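PDB 5NNY: WipB from Legionella pneumophila, which acts as a translocated Ser/Thr phosphatase effector that targets the host lysosomal nutrient-sensing machinery, the chain here being its phosphatase domain with a phosphoesterase fold. Local coordinates for residues 5-10 and 90-95; 18-23 and 33-38; 73-78 and 108-113; 82-87 and 118-123. All blocks are in the same frame, centred on the assembly; numbering follows the deposited sequence.

Interaction 1: residues 5-10 and 90-95; sequences DISMGD and LIRLIG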
loop_
_atom_site.group_PDB
_atom_site.type_symbol
_atom_site.label_atom_id
_atom_site.label_comp_id
_atom_site.label_asym_id
_atom_site.label_seq_id
_atom_site.Cartn_x
_atom_site.Cartn_y
_atom_site.Cartn_z
ATOM N N ASP A 5 3.229 -15.501 10.316
ATOM C CA ASP A 5 2.681 -14.344 9.621
ATOM C C ASP A 5 3.071 -14.399 8.148
ATOM O O ASP A 5 4.148 -14.877 7.787
ATOM C CB ASP A 5 3.197 -13.037 10.241
ATOM C CG ASP A 5 2.655 -12.767 11.647
ATOM O OD1 ASP A 5 1.552 -13.244 11.989
ATOM O OD2 ASP A 5 3.332 -12.038 12.410
ATOM N N ILE A 6 2.177 -13.918 7.290
ATOM C CA ILE A 6 2.473 -13.730 5.877
ATOM C C ILE A 6 3.053 -12.338 5.739
ATOM O O ILE A 6 2.428 -11.360 6.162
ATOM C CB ILE A 6 1.220 -13.867 4.994
ATOM C CG1 ILE A 6 0.374 -15.054 5.408
ATOM C CG2 ILE A 6 1.607 -14.006 3.519
ATOM C CD1 ILE A 6 1.127 -16.336 5.399
ATOM N N SER A 7 4.250 -12.246 5.185
ATOM C CA SER A 7 4.815 -10.968 4.794
ATOM C C SER A 7 5.043 -11.016 3.296
ATOM O O SER A 7 5.809 -11.858 2.815
ATOM C CB SER A 7 6.116 -10.685 5.539
ATOM O OG SER A 7 5.842 -10.494 6.917
ATOM N N MET A 8 4.373 -10.120 2.566
ATOM C CA MET A 8 4.478 -10.046 1.122
ATOM C C MET A 8 5.490 -8.989 0.725
ATOM O O MET A 8 5.508 -7.897 1.296
ATOM C CB MET A 8 3.126 -9.693 0.501
ATOM C CG MET A 8 2.032 -10.651 0.854
ATOM S SD MET A 8 0.706 -10.471 -0.331
ATOM C CE MET A 8 -0.451 -11.686 0.320
ATOM N N GLY A 9 6.304 -9.305 -0.276
ATOM C CA GLY A 9 7.204 -8.331 -0.834
ATOM C C GLY A 9 6.459 -7.258 -1.610
ATOM O O GLY A 9 5.236 -7.135 -1.564
ATOM N N ASP A 10 7.235 -6.449 -2.326
ATOM C CA ASP A 10 6.643 -5.385 -3.137
ATOM C C ASP A 10 5.893 -6.008 -4.306
ATOM O O ASP A 10 6.500 -6.634 -5.179
ATOM C CB ASP A 10 7.718 -4.419 -3.619
ATOM C CG ASP A 10 8.192 -3.488 -2.518
ATOM O OD1 ASP A 10 7.342 -2.885 -1.823
ATOM O OD2 ASP A 10 9.427 -3.376 -2.332
ATOM N N LEU A 90 -2.157 -13.422 9.971
ATOM C CA LEU A 90 -1.908 -12.021 9.643
ATOM C C LEU A 90 -1.141 -11.893 8.331
ATOM O O LEU A 90 -0.144 -12.588 8.110
ATOM C CB LEU A 90 -1.139 -11.319 10.761
ATOM C CG LEU A 90 -0.745 -9.865 10.431
ATOM C CD1 LEU A 90 -1.971 -8.986 10.292
ATOM C CD2 LEU A 90 0.180 -9.294 11.472
ATOM N N ILE A 91 -1.610 -10.987 7.471
ATOM C CA ILE A 91 -1.003 -10.692 6.175
ATOM C C ILE A 91 -0.408 -9.296 6.259
ATOM O O ILE A 91 -1.138 -8.329 6.499
ATOM C CB ILE A 91 -2.041 -10.746 5.042
ATOM C CG1 ILE A 91 -2.894 -12.012 5.150
ATOM C CG2 ILE A 91 -1.359 -10.656 3.701
ATOM C CD1 ILE A 91 -4.311 -11.828 4.623
ATOM N N ARG A 92 0.901 -9.178 6.063
ATOM C CA ARG A 92 1.567 -7.880 6.009
ATOM C C ARG A 92 1.998 -7.607 4.578
ATOM O O ARG A 92 2.757 -8.388 3.996
ATOM C CB ARG A 92 2.791 -7.819 6.927
ATOM C CG ARG A 92 2.500 -7.798 8.400
ATOM C CD ARG A 92 3.783 -7.507 9.209
ATOM N NE ARG A 92 3.492 -7.408 10.643
ATOM C CZ ARG A 92 3.428 -8.452 11.453
ATOM N NH1 ARG A 92 3.641 -9.657 10.958
ATOM N NH2 ARG A 92 3.141 -8.295 12.743
ATOM N N LEU A 93 1.527 -6.493 4.020
ATOM C CA LEU A 93 1.978 -6.028 2.714
ATOM C C LEU A 93 3.080 -4.985 2.903
ATOM O O LEU A 93 2.826 -3.886 3.406
ATOM C CB LEU A 93 0.804 -5.448 1.923
ATOM C CG LEU A 93 -0.193 -6.412 1.250
ATOM C CD1 LEU A 93 -0.884 -7.367 2.223
ATOM C CD2 LEU A 93 -1.254 -5.629 0.430
ATOM N N ILE A 94 4.301 -5.322 2.484
ATOM C CA ILE A 94 5.417 -4.390 2.627
ATOM C C ILE A 94 5.257 -3.191 1.688
ATOM O O ILE A 94 5.935 -2.167 1.857
ATOM C CB ILE A 94 6.744 -5.159 2.426
ATOM C CG1 ILE A 94 7.813 -4.668 3.393
ATOM C CG2 ILE A 94 7.228 -5.084 0.990
ATOM C CD1 ILE A 94 7.760 -5.348 4.745
ATOM N N GLY A 95 4.357 -3.280 0.711
ATOM C CA GLY A 95 3.898 -2.101 0.017
ATOM C C GLY A 95 3.850 -2.306 -1.486
ATOM O O GLY A 95 3.859 -3.429 -1.997
HETATM O O HOH W 1 -0.154 -15.087 11.757
HETATM O O HOH W 2 3.178 -5.786 -0.478
#

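Interaction 2: residues 18-23 and 33-38; sequences FLNILV and ENYAKF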
loop_
_atom_site.group_PDB
_atom_site.type_symbol
_atom_site.label_atom_id
_atom_site.label_comp_id
_atom_site.label_asym_id
_atom_site.label_seq_id
_atom_site.Cartn_x
_atom_site.Cartn_y
_atom_site.Cartn_z
ATOM N N PHE A 18 -0.621 -11.120 -6.154
ATOM C CA PHE A 18 -1.375 -11.017 -4.901
ATOM C C PHE A 18 -2.319 -12.204 -4.724
ATOM O O PHE A 18 -2.326 -12.852 -3.670
ATOM C CB PHE A 18 -2.148 -9.695 -4.869
ATOM C CG PHE A 18 -2.693 -9.315 -3.505
ATOM C CD1 PHE A 18 -2.054 -9.700 -2.337
ATOM C CD2 PHE A 18 -3.847 -8.562 -3.401
ATOM C CE1 PHE A 18 -2.572 -9.329 -1.098
ATOM C CE2 PHE A 18 -4.364 -8.192 -2.170
ATOM C CZ PHE A 18 -3.725 -8.582 -1.009
ATOM N N LEU A 19 -3.128 -12.505 -5.746
ATOM C CA LEU A 19 -3.998 -13.675 -5.686
ATOM C C LEU A 19 -3.209 -14.952 -5.420
ATOM O O LEU A 19 -3.615 -15.778 -4.594
ATOM C CB LEU A 19 -4.785 -13.815 -6.995
ATOM C CG LEU A 19 -5.863 -14.913 -6.931
ATOM C CD1 LEU A 19 -7.107 -14.372 -6.269
ATOM C CD2 LEU A 19 -6.219 -15.432 -8.312
ATOM N N ASN A 20 -2.100 -15.149 -6.133
ATOM C CA ASN A 20 -1.328 -16.381 -5.993
ATOM C C ASN A 20 -0.870 -16.583 -4.554
ATOM O O ASN A 20 -1.012 -17.680 -3.990
ATOM C CB ASN A 20 -0.132 -16.349 -6.941
ATOM C CG ASN A 20 0.374 -17.733 -7.284
ATOM O OD1 ASN A 20 -0.397 -18.698 -7.353
ATOM N ND2 ASN A 20 1.675 -17.838 -7.523
ATOM N N ILE A 21 -0.330 -15.530 -3.939
ATOM C CA ILE A 21 0.160 -15.656 -2.572
ATOM C C ILE A 21 -0.989 -15.965 -1.624
ATOM O O ILE A 21 -0.880 -16.852 -0.761
ATOM C CB ILE A 21 0.923 -14.385 -2.157
ATOM C CG1 ILE A 21 2.136 -14.167 -3.061
ATOM C CG2 ILE A 21 1.387 -14.484 -0.710
ATOM C CD1 ILE A 21 2.736 -12.763 -2.928
ATOM N N LEU A 22 -2.122 -15.271 -1.793
ATOM C CA LEU A 22 -3.286 -15.501 -0.943
ATOM C C LEU A 22 -3.774 -16.944 -1.041
ATOM O O LEU A 22 -4.215 -17.516 -0.043
ATOM C CB LEU A 22 -4.406 -14.526 -1.316
ATOM C CG LEU A 22 -4.181 -13.063 -0.958
ATOM C CD1 LEU A 22 -5.185 -12.183 -1.684
ATOM C CD2 LEU A 22 -4.295 -12.872 0.558
ATOM N N VAL A 23 -3.701 -17.548 -2.232
ATOM C CA VAL A 23 -4.107 -18.945 -2.391
ATOM C C VAL A 23 -3.077 -19.884 -1.767
ATOM O O VAL A 23 -3.423 -20.795 -0.997
ATOM C CB VAL A 23 -4.336 -19.276 -3.879
ATOM C CG1 VAL A 23 -4.612 -20.766 -4.048
ATOM C CG2 VAL A 23 -5.484 -18.454 -4.447
ATOM N N GLU A 33 -10.809 -23.241 -12.114
ATOM C CA GLU A 33 -11.335 -22.610 -13.320
ATOM C C GLU A 33 -11.454 -21.099 -13.150
ATOM O O GLU A 33 -11.203 -20.337 -14.101
ATOM C CB GLU A 33 -12.678 -23.234 -13.711
ATOM C CG GLU A 33 -13.189 -22.690 -15.044
ATOM C CD GLU A 33 -14.305 -23.526 -15.674
ATOM O OE1 GLU A 33 -14.974 -24.305 -14.953
ATOM O OE2 GLU A 33 -14.502 -23.399 -16.902
ATOM N N ASN A 34 -11.809 -20.638 -11.943
ATOM C CA ASN A 34 -11.905 -19.197 -11.700
ATOM C C ASN A 34 -10.538 -18.549 -11.544
ATOM O O ASN A 34 -10.356 -17.375 -11.896
ATOM C CB ASN A 34 -12.748 -18.908 -10.456
ATOM C CG ASN A 34 -14.239 -19.024 -10.723
ATOM O OD1 ASN A 34 -14.683 -18.916 -11.872
ATOM N ND2 ASN A 34 -15.022 -19.241 -9.667
ATOM N N TYR A 35 -9.578 -19.275 -10.982
ATOM C CA TYR A 35 -8.204 -18.809 -11.022
ATOM C C TYR A 35 -7.750 -18.599 -12.462
ATOM O O TYR A 35 -7.125 -17.578 -12.786
ATOM C CB TYR A 35 -7.330 -19.833 -10.304
ATOM C CG TYR A 35 -5.919 -19.403 -10.027
ATOM C CD1 TYR A 35 -4.957 -19.416 -11.025
ATOM C CD2 TYR A 35 -5.535 -19.044 -8.750
ATOM C CE1 TYR A 35 -3.664 -19.060 -10.765
ATOM C CE2 TYR A 35 -4.232 -18.679 -8.474
ATOM C CZ TYR A 35 -3.306 -18.683 -9.491
ATOM O OH TYR A 35 -2.012 -18.320 -9.242
ATOM N N ALA A 36 -8.060 -19.553 -13.344
ATOM C CA ALA A 36 -7.619 -19.420 -14.727
ATOM C C ALA A 36 -8.304 -18.240 -15.391
ATOM O O ALA A 36 -7.671 -17.499 -16.152
ATOM C CB ALA A 36 -7.882 -20.703 -15.518
ATOM N N LYS A 37 -9.600 -18.048 -15.111
ATOM C CA LYS A 37 -10.291 -16.866 -15.613
ATOM C C LYS A 37 -9.619 -15.587 -15.108
ATOM O O LYS A 37 -9.445 -14.626 -15.868
ATOM C CB LYS A 37 -11.765 -16.884 -15.200
ATOM C CG LYS A 37 -12.694 -17.800 -16.034
ATOM C CD LYS A 37 -14.133 -17.751 -15.490
ATOM C CE LYS A 37 -15.160 -18.470 -16.373
ATOM N NZ LYS A 37 -14.944 -19.942 -16.441
ATOM N N PHE A 38 -9.248 -15.558 -13.825
ATOM C CA PHE A 38 -8.590 -14.382 -13.252
ATOM C C PHE A 38 -7.285 -14.078 -13.983
ATOM O O PHE A 38 -7.035 -12.930 -14.392
ATOM C CB PHE A 38 -8.332 -14.625 -11.757
ATOM C CG PHE A 38 -7.844 -13.424 -10.990
ATOM C CD1 PHE A 38 -6.571 -12.906 -11.187
ATOM C CD2 PHE A 38 -8.643 -12.874 -9.996
ATOM C CE1 PHE A 38 -6.116 -11.833 -10.445
ATOM C CE2 PHE A 38 -8.212 -11.807 -9.256
ATOM C CZ PHE A 38 -6.949 -11.277 -9.468
#

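Interaction 3: residues 73-78 and 108-113; sequences KQYNAL and ILKLLQ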
loop_
_atom_site.group_PDB
_atom_site.type_symbol
_atom_site.label_atom_id
_atom_site.label_comp_id
_atom_site.label_asym_id
_atom_site.label_seq_id
_atom_site.Cartn_x
_atom_site.Cartn_y
_atom_site.Cartn_z
ATOM N N LYS A 73 -17.292 -6.243 -15.011
ATOM C CA LYS A 73 -18.353 -7.077 -14.460
ATOM C C LYS A 73 -17.870 -8.511 -14.262
ATOM O O LYS A 73 -18.185 -9.137 -13.248
ATOM C CB LYS A 73 -19.606 -7.007 -15.343
ATOM C CG LYS A 73 -19.522 -7.761 -16.640
ATOM C CD LYS A 73 -20.479 -7.200 -17.681
ATOM C CE LYS A 73 -21.921 -7.243 -17.222
ATOM N NZ LYS A 73 -22.851 -7.111 -18.382
ATOM N N GLN A 74 -17.062 -9.040 -15.188
ATOM C CA GLN A 74 -16.596 -10.408 -15.004
ATOM C C GLN A 74 -15.564 -10.480 -13.888
ATOM O O GLN A 74 -15.549 -11.446 -13.110
ATOM C CB GLN A 74 -16.020 -11.010 -16.295
ATOM C CG GLN A 74 -15.752 -12.511 -16.041
ATOM C CD GLN A 74 -15.154 -13.307 -17.185
ATOM O OE1 GLN A 74 -14.724 -12.776 -18.200
ATOM N NE2 GLN A 74 -15.140 -14.617 -17.013
ATOM N N TYR A 75 -14.694 -9.470 -13.791
ATOM C CA TYR A 75 -13.745 -9.440 -12.685
ATOM C C TYR A 75 -14.475 -9.461 -11.351
ATOM O O TYR A 75 -14.111 -10.219 -10.443
ATOM C CB TYR A 75 -12.838 -8.206 -12.779
ATOM C CG TYR A 75 -11.795 -8.213 -11.693
ATOM C CD1 TYR A 75 -10.672 -9.027 -11.798
ATOM C CD2 TYR A 75 -11.957 -7.464 -10.536
ATOM C CE1 TYR A 75 -9.708 -9.070 -10.803
ATOM C CE2 TYR A 75 -10.998 -7.517 -9.519
ATOM C CZ TYR A 75 -9.877 -8.312 -9.674
ATOM O OH TYR A 75 -8.923 -8.375 -8.691
ATOM N N ASN A 76 -15.510 -8.627 -11.211
ATOM C CA ASN A 76 -16.241 -8.575 -9.947
ATOM C C ASN A 76 -17.021 -9.864 -9.694
ATOM O O ASN A 76 -17.236 -10.236 -8.532
ATOM C CB ASN A 76 -17.176 -7.363 -9.923
ATOM C CG ASN A 76 -16.421 -6.047 -9.798
ATOM O OD1 ASN A 76 -15.235 -6.027 -9.455
ATOM N ND2 ASN A 76 -17.103 -4.947 -10.064
ATOM N N ALA A 77 -17.457 -10.553 -10.754
ATOM C CA ALA A 77 -18.058 -11.880 -10.577
ATOM C C ALA A 77 -17.043 -12.882 -10.033
ATOM O O ALA A 77 -17.393 -13.774 -9.248
ATOM C CB ALA A 77 -18.634 -12.379 -11.900
ATOM N N LEU A 78 -15.780 -12.778 -10.460
ATOM C CA LEU A 78 -14.763 -13.663 -9.897
ATOM C C LEU A 78 -14.513 -13.335 -8.433
ATOM O O LEU A 78 -14.411 -14.241 -7.597
ATOM C CB LEU A 78 -13.468 -13.569 -10.707
ATOM C CG LEU A 78 -13.497 -14.060 -12.158
ATOM C CD1 LEU A 78 -12.149 -13.848 -12.852
ATOM C CD2 LEU A 78 -13.902 -15.529 -12.227
ATOM N N ILE A 108 -6.607 -4.829 -7.400
ATOM C CA ILE A 108 -6.156 -5.060 -6.033
ATOM C C ILE A 108 -7.095 -4.382 -5.048
ATOM O O ILE A 108 -7.304 -4.876 -3.939
ATOM C CB ILE A 108 -4.686 -4.611 -5.869
ATOM C CG1 ILE A 108 -3.779 -5.704 -6.449
ATOM C CG2 ILE A 108 -4.328 -4.319 -4.406
ATOM C CD1 ILE A 108 -2.325 -5.589 -6.157
ATOM N N LEU A 109 -7.724 -3.273 -5.450
ATOM C CA LEU A 109 -8.683 -2.623 -4.556
ATOM C C LEU A 109 -9.860 -3.541 -4.249
ATOM O O LEU A 109 -10.341 -3.592 -3.108
ATOM C CB LEU A 109 -9.178 -1.310 -5.164
ATOM C CG LEU A 109 -8.207 -0.126 -5.156
ATOM C CD1 LEU A 109 -8.805 1.071 -5.912
ATOM C CD2 LEU A 109 -7.861 0.253 -3.717
ATOM N N LYS A 110 -10.345 -4.268 -5.259
ATOM C CA LYS A 110 -11.450 -5.197 -5.046
ATOM C C LYS A 110 -11.014 -6.378 -4.199
ATOM O O LYS A 110 -11.812 -6.913 -3.419
ATOM C CB LYS A 110 -12.005 -5.701 -6.379
ATOM C CG LYS A 110 -12.775 -4.648 -7.167
ATOM C CD LYS A 110 -13.824 -3.945 -6.311
ATOM C CE LYS A 110 -15.215 -4.556 -6.488
ATOM N NZ LYS A 110 -16.192 -3.999 -5.480
ATOM N N LEU A 111 -9.762 -6.815 -4.362
ATOM C CA LEU A 111 -9.242 -7.905 -3.537
ATOM C C LEU A 111 -9.145 -7.485 -2.080
ATOM O O LEU A 111 -9.541 -8.239 -1.185
ATOM C CB LEU A 111 -7.875 -8.373 -4.051
ATOM C CG LEU A 111 -7.965 -9.371 -5.211
ATOM C CD1 LEU A 111 -6.603 -9.617 -5.799
ATOM C CD2 LEU A 111 -8.589 -10.707 -4.753
ATOM N N LEU A 112 -8.602 -6.291 -1.824
ATOM C CA LEU A 112 -8.561 -5.770 -0.463
ATOM C C LEU A 112 -9.961 -5.678 0.135
ATOM O O LEU A 112 -10.162 -6.001 1.307
ATOM C CB LEU A 112 -7.880 -4.398 -0.431
ATOM C CG LEU A 112 -6.410 -4.361 -0.854
ATOM C CD1 LEU A 112 -5.848 -2.928 -0.847
ATOM C CD2 LEU A 112 -5.565 -5.296 0.052
ATOM N N GLN A 113 -10.935 -5.206 -0.645
ATOM C CA GLN A 113 -12.305 -5.092 -0.139
ATOM C C GLN A 113 -12.876 -6.448 0.273
ATOM O O GLN A 113 -13.504 -6.575 1.332
ATOM C CB GLN A 113 -13.180 -4.441 -1.206
ATOM C CG GLN A 113 -14.613 -4.148 -0.784
ATOM C CD GLN A 113 -15.353 -3.458 -1.917
ATOM O OE1 GLN A 113 -15.275 -3.899 -3.057
ATOM N NE2 GLN A 113 -16.041 -2.361 -1.614
#

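Interaction 4: residues 82-87 and 118-123; sequences IKIINT and QGADFE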
loop_
_atom_site.group_PDB
_atom_site.type_symbol
_atom_site.label_atom_id
_atom_site.label_comp_id
_atom_site.label_asym_id
_atom_site.label_seq_id
_atom_site.Cartn_x
_atom_site.Cartn_y
_atom_site.Cartn_z
ATOM N N ILE A 82 -14.710 -15.654 -4.511
ATOM C CA ILE A 82 -13.540 -15.877 -3.673
ATOM C C ILE A 82 -14.015 -15.959 -2.229
ATOM O O ILE A 82 -14.846 -15.151 -1.793
ATOM C CB ILE A 82 -12.502 -14.760 -3.864
ATOM C CG1 ILE A 82 -11.869 -14.864 -5.262
ATOM C CG2 ILE A 82 -11.453 -14.806 -2.773
ATOM C CD1 ILE A 82 -10.955 -13.658 -5.637
ATOM N N LYS A 83 -13.544 -16.968 -1.506
ATOM C CA LYS A 83 -13.882 -17.132 -0.100
ATOM C C LYS A 83 -12.620 -17.037 0.734
ATOM O O LYS A 83 -11.618 -17.683 0.427
ATOM C CB LYS A 83 -14.580 -18.471 0.170
ATOM C CG LYS A 83 -15.537 -18.381 1.349
ATOM C CD LYS A 83 -15.737 -19.708 2.039
ATOM C CE LYS A 83 -16.584 -19.509 3.286
ATOM N NZ LYS A 83 -16.280 -18.200 3.941
ATOM N N ILE A 84 -12.679 -16.222 1.778
ATOM C CA ILE A 84 -11.624 -16.182 2.779
ATOM C C ILE A 84 -11.824 -17.382 3.695
ATOM O O ILE A 84 -12.921 -17.587 4.229
ATOM C CB ILE A 84 -11.646 -14.861 3.561
ATOM C CG1 ILE A 84 -10.935 -13.749 2.775
ATOM C CG2 ILE A 84 -10.961 -15.010 4.906
ATOM C CD1 ILE A 84 -11.565 -13.401 1.424
ATOM N N ILE A 85 -10.795 -18.208 3.825
ATOM C CA ILE A 85 -10.855 -19.425 4.631
ATOM C C ILE A 85 -9.991 -19.347 5.874
ATOM O O ILE A 85 -10.003 -20.293 6.675
ATOM C CB ILE A 85 -10.456 -20.669 3.810
ATOM C CG1 ILE A 85 -9.007 -20.538 3.336
ATOM C CG2 ILE A 85 -11.383 -20.826 2.638
ATOM C CD1 ILE A 85 -8.483 -21.740 2.578
ATOM N N ASN A 86 -9.226 -18.274 6.051
ATOM C CA ASN A 86 -8.392 -18.093 7.230
ATOM C C ASN A 86 -8.453 -16.633 7.641
ATOM O O ASN A 86 -7.949 -15.761 6.923
ATOM C CB ASN A 86 -6.944 -18.520 6.978
ATOM C CG ASN A 86 -6.138 -18.635 8.268
ATOM O OD1 ASN A 86 -6.396 -17.917 9.228
ATOM N ND2 ASN A 86 -5.188 -19.553 8.301
ATOM N N THR A 87 -9.066 -16.379 8.795
ATOM C CA THR A 87 -9.198 -15.047 9.360
ATOM C C THR A 87 -8.234 -14.796 10.509
ATOM O O THR A 87 -8.279 -13.719 11.113
ATOM C CB THR A 87 -10.636 -14.828 9.841
ATOM O OG1 THR A 87 -10.917 -15.757 10.897
ATOM C CG2 THR A 87 -11.620 -15.056 8.707
ATOM N N GLN A 118 -14.734 -10.088 4.431
ATOM C CA GLN A 118 -14.821 -11.445 4.955
ATOM C C GLN A 118 -13.925 -11.684 6.162
ATOM O O GLN A 118 -13.735 -12.845 6.550
ATOM C CB GLN A 118 -14.497 -12.450 3.845
ATOM C CG GLN A 118 -15.458 -12.365 2.667
ATOM C CD GLN A 118 -15.231 -13.473 1.671
ATOM O OE1 GLN A 118 -15.073 -14.644 2.045
ATOM N NE2 GLN A 118 -15.202 -13.117 0.384
ATOM N N GLY A 119 -13.359 -10.629 6.744
ATOM C CA GLY A 119 -12.718 -10.726 8.038
ATOM C C GLY A 119 -11.270 -11.162 8.057
ATOM O O GLY A 119 -10.790 -11.583 9.114
ATOM N N ALA A 120 -10.551 -11.076 6.940
ATOM C CA ALA A 120 -9.133 -11.392 6.962
ATOM C C ALA A 120 -8.362 -10.311 7.715
ATOM O O ALA A 120 -8.790 -9.159 7.812
ATOM C CB ALA A 120 -8.582 -11.552 5.540
ATOM N N ASP A 121 -7.245 -10.710 8.300
ATOM C CA ASP A 121 -6.396 -9.810 9.064
ATOM C C ASP A 121 -5.232 -9.379 8.179
ATOM O O ASP A 121 -4.434 -10.220 7.765
ATOM C CB ASP A 121 -5.898 -10.509 10.330
ATOM C CG ASP A 121 -5.226 -9.553 11.299
ATOM O OD1 ASP A 121 -5.384 -8.324 11.145
ATOM O OD2 ASP A 121 -4.534 -10.043 12.219
ATOM N N PHE A 122 -5.149 -8.081 7.865
ATOM C CA PHE A 122 -4.105 -7.611 6.965
ATOM C C PHE A 122 -3.651 -6.208 7.339
ATOM O O PHE A 122 -4.387 -5.432 7.942
ATOM C CB PHE A 122 -4.540 -7.665 5.480
ATOM C CG PHE A 122 -5.636 -6.692 5.086
ATOM C CD1 PHE A 122 -6.971 -7.000 5.300
ATOM C CD2 PHE A 122 -5.325 -5.506 4.429
ATOM C CE1 PHE A 122 -7.975 -6.124 4.911
ATOM C CE2 PHE A 122 -6.310 -4.616 4.037
ATOM C CZ PHE A 122 -7.647 -4.927 4.274
ATOM N N GLU A 123 -2.403 -5.895 7.022
ATOM C CA GLU A 123 -1.924 -4.534 7.207
ATOM C C GLU A 123 -1.036 -4.165 6.035
ATOM O O GLU A 123 -0.381 -5.019 5.433
ATOM C CB GLU A 123 -1.160 -4.338 8.519
ATOM C CG GLU A 123 0.009 -5.265 8.679
ATOM C CD GLU A 123 0.625 -5.176 10.057
ATOM O OE1 GLU A 123 1.863 -5.255 10.142
ATOM O OE2 GLU A 123 -0.127 -5.014 11.047
HETATM O O HOH W 3 -6.345 -13.520 7.626
#

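Interaction 1: residues 5-10 and 90-95
Arg92 N donates to Ile6 O at 2.7 Å, the central backbone bond of two parallel strands, between the bonds Ile6 N to Leu90 O and Met8 N to Arg92 O, both 2.8 Å. Ile94 N to Met8 O, 3.1 Å, extends the pairing toward the loops. On the face bearing Ser7 and Arg92, the arginine chain, extended from CG to NE, carries NH1 to Asp5 OD2 at 2.8 Å in a salt bridge: the acceptor lies in the guanidinium plane, yet NH1 stands 55° out of the carboxylate plane. Leu90 CD2 covers one guanidinium face, while NE is held by Glu123, so the group is fixed from several sides. On the other face, Met8 CE lies 3.6 Å from Ile91 CG2. These are the first two strands of the phosphoesterase sheet: 6-8 is its edge, 90-93 pairs onward with 121-125, and helix 15-24 packs Phe18, Ile21 and Leu22 against Met8.

Interaction 2: residues 18-23 and 33-38
With CG anti to the backbone N in Leu19, Asn20, Tyr35 and Phe38 (chi1 -172° in Leu19 and -169° in Tyr35), all four side chains that carry this contact take the same first turn, and they meet between two nearly antiparallel helices. The short axes of 18-23 and 33-38 stay 11.7 Å apart, a gap bridged by side chains. Leu19 enters from one helix and its CD2 methyl sits over a face of the Phe38 ring, 3.8 Å from the centroid, which meets the geometry of a CH-pi contact. The same methyl is 3.7 Å from Tyr35 CD2, so a single branch of Leu19 is shared by two aromatic rings. Val23 CG2 approaches the edge of the Tyr35 ring more loosely, 4.2 Å from CE2. At the far end of that ring, Tyr35 OH donates to Asn20 OD1 at 2.5 Å, a short bond in which the hydroxyl lies above the amide carbonyl plane, off the lone-pair directions. The pair joins helices 15-24 and 32-42, and Phe38 goes on to meet Tyr75 of helix 64-79. Chemically the contact is divided: buried carbon around Leu19 and Phe38 supplies the packing, while at the partly exposed margin one short hydrogen bond of unfavourable direction ties the phenol to Asn20, both groups being uncharged.

Interaction 3: residues 73-78 and 108-113
Helices 73-78 and 108-113 run in roughly the same direction, their short axes 27° apart and 10.7 Å from each other at closest approach, joining helices 64-79 and 105-117 in a buried helix-helix contact of the phosphatase domain. The nearest alpha carbons, Asn76 CA and Lys110 CA, are 7.6 Å apart; the contact is made mainly by side chains, and no hydrogen bond passes between the two segments. Tyr75 spans the gap. Its CG is anti to the backbone N (chi1 -176°), which sends the ring toward the second helix, where Lys110 CB meets the ring edge in plane, 3.8 Å from CE2. The Tyr75 and Leu111 side chains cross at about a right angle, Tyr75 OH lying 3.7 Å from Leu111 CG, and the phenol oxygen is satisfied by a hydrogen bond to the carbonyl of Phe107, one turn earlier than Leu111. Phe38 of helix 32-42 and Phe107 also meet the Tyr75 ring, placing it at the junction of three helices. On the more exposed side, Lys110 bends at its second and third torsions and passes its aliphatic chain across the Asn76 amide, whose ND2 is hydrogen-bonded to Tyr106 OH. The ammonium group itself turns elsewhere, to a salt bridge with Glu177 and to Gln113 OE1 at 2.6 Å. Asn76 OD1 thus meets the carbon part of the lysine, lying 3.3 Å from Lys110 CE.

Interaction 4: residues 82-87 and 118-123
Gln118 makes both direct hydrogen bonds of this contact, reaching from the end of helix 105-117 to strand 83-84. That helix closes in a Schellman motif with Gly119, at positive phi, as its C-prime residue. The Gln118 chain is extended beyond CG, and its amide imitates a neighbouring strand: NE2 donates to Ile82 O at 3.0 Å with an N-H...O angle of 176°, and OE1 accepts from Ile84 N at 2.9 Å and 174°. The two ends differ in orientation, since Ile82 O lies in the Gln118 amide plane whereas Ile84 N approaches from above it, 47° out of plane. With both ends held, the rotation of the amide is fixed.

Ile84 CD1 makes a van der Waals contact with the same amide, 3.7 Å from Gln118 CD. The apolar packing is looser, Ile84 CG1 to Ala120 CB at 4.2 Å; Leu115 of the helix also touches both Ile84 and Ala120. Against the backbone, Thr87 CB rests in van der Waals contact 3.3 Å from Gly119 O. A further polar link is indirect: one water donates to Asn86 O at 2.8 Å and accepts from Asp121 N at 3.0 Å.

Overall arrangement
Interaction 1 is the sheet contact of the set, built on backbone bonds, and its centre lies about 10 Å from the chain centre; those of interactions 2, 3 and 4 lie about 17 to 20 Å out. Interaction 3 is nevertheless a buried contact, whereas 1, 2 and 4 are partly buried, with exposed residues in 1 and 4. Interactions 2 and 3 depend on side chains, while in 4 a side-chain amide and a water meet backbone. Interactions 1 and 4 share the sheet through neighbouring strands 90-93 and 121-125. Interactions 2 and 3 form a helical layer, which helix 15-24 ties to interaction 1, while Ile82 of interaction 4 touches both Leu19 and Leu111.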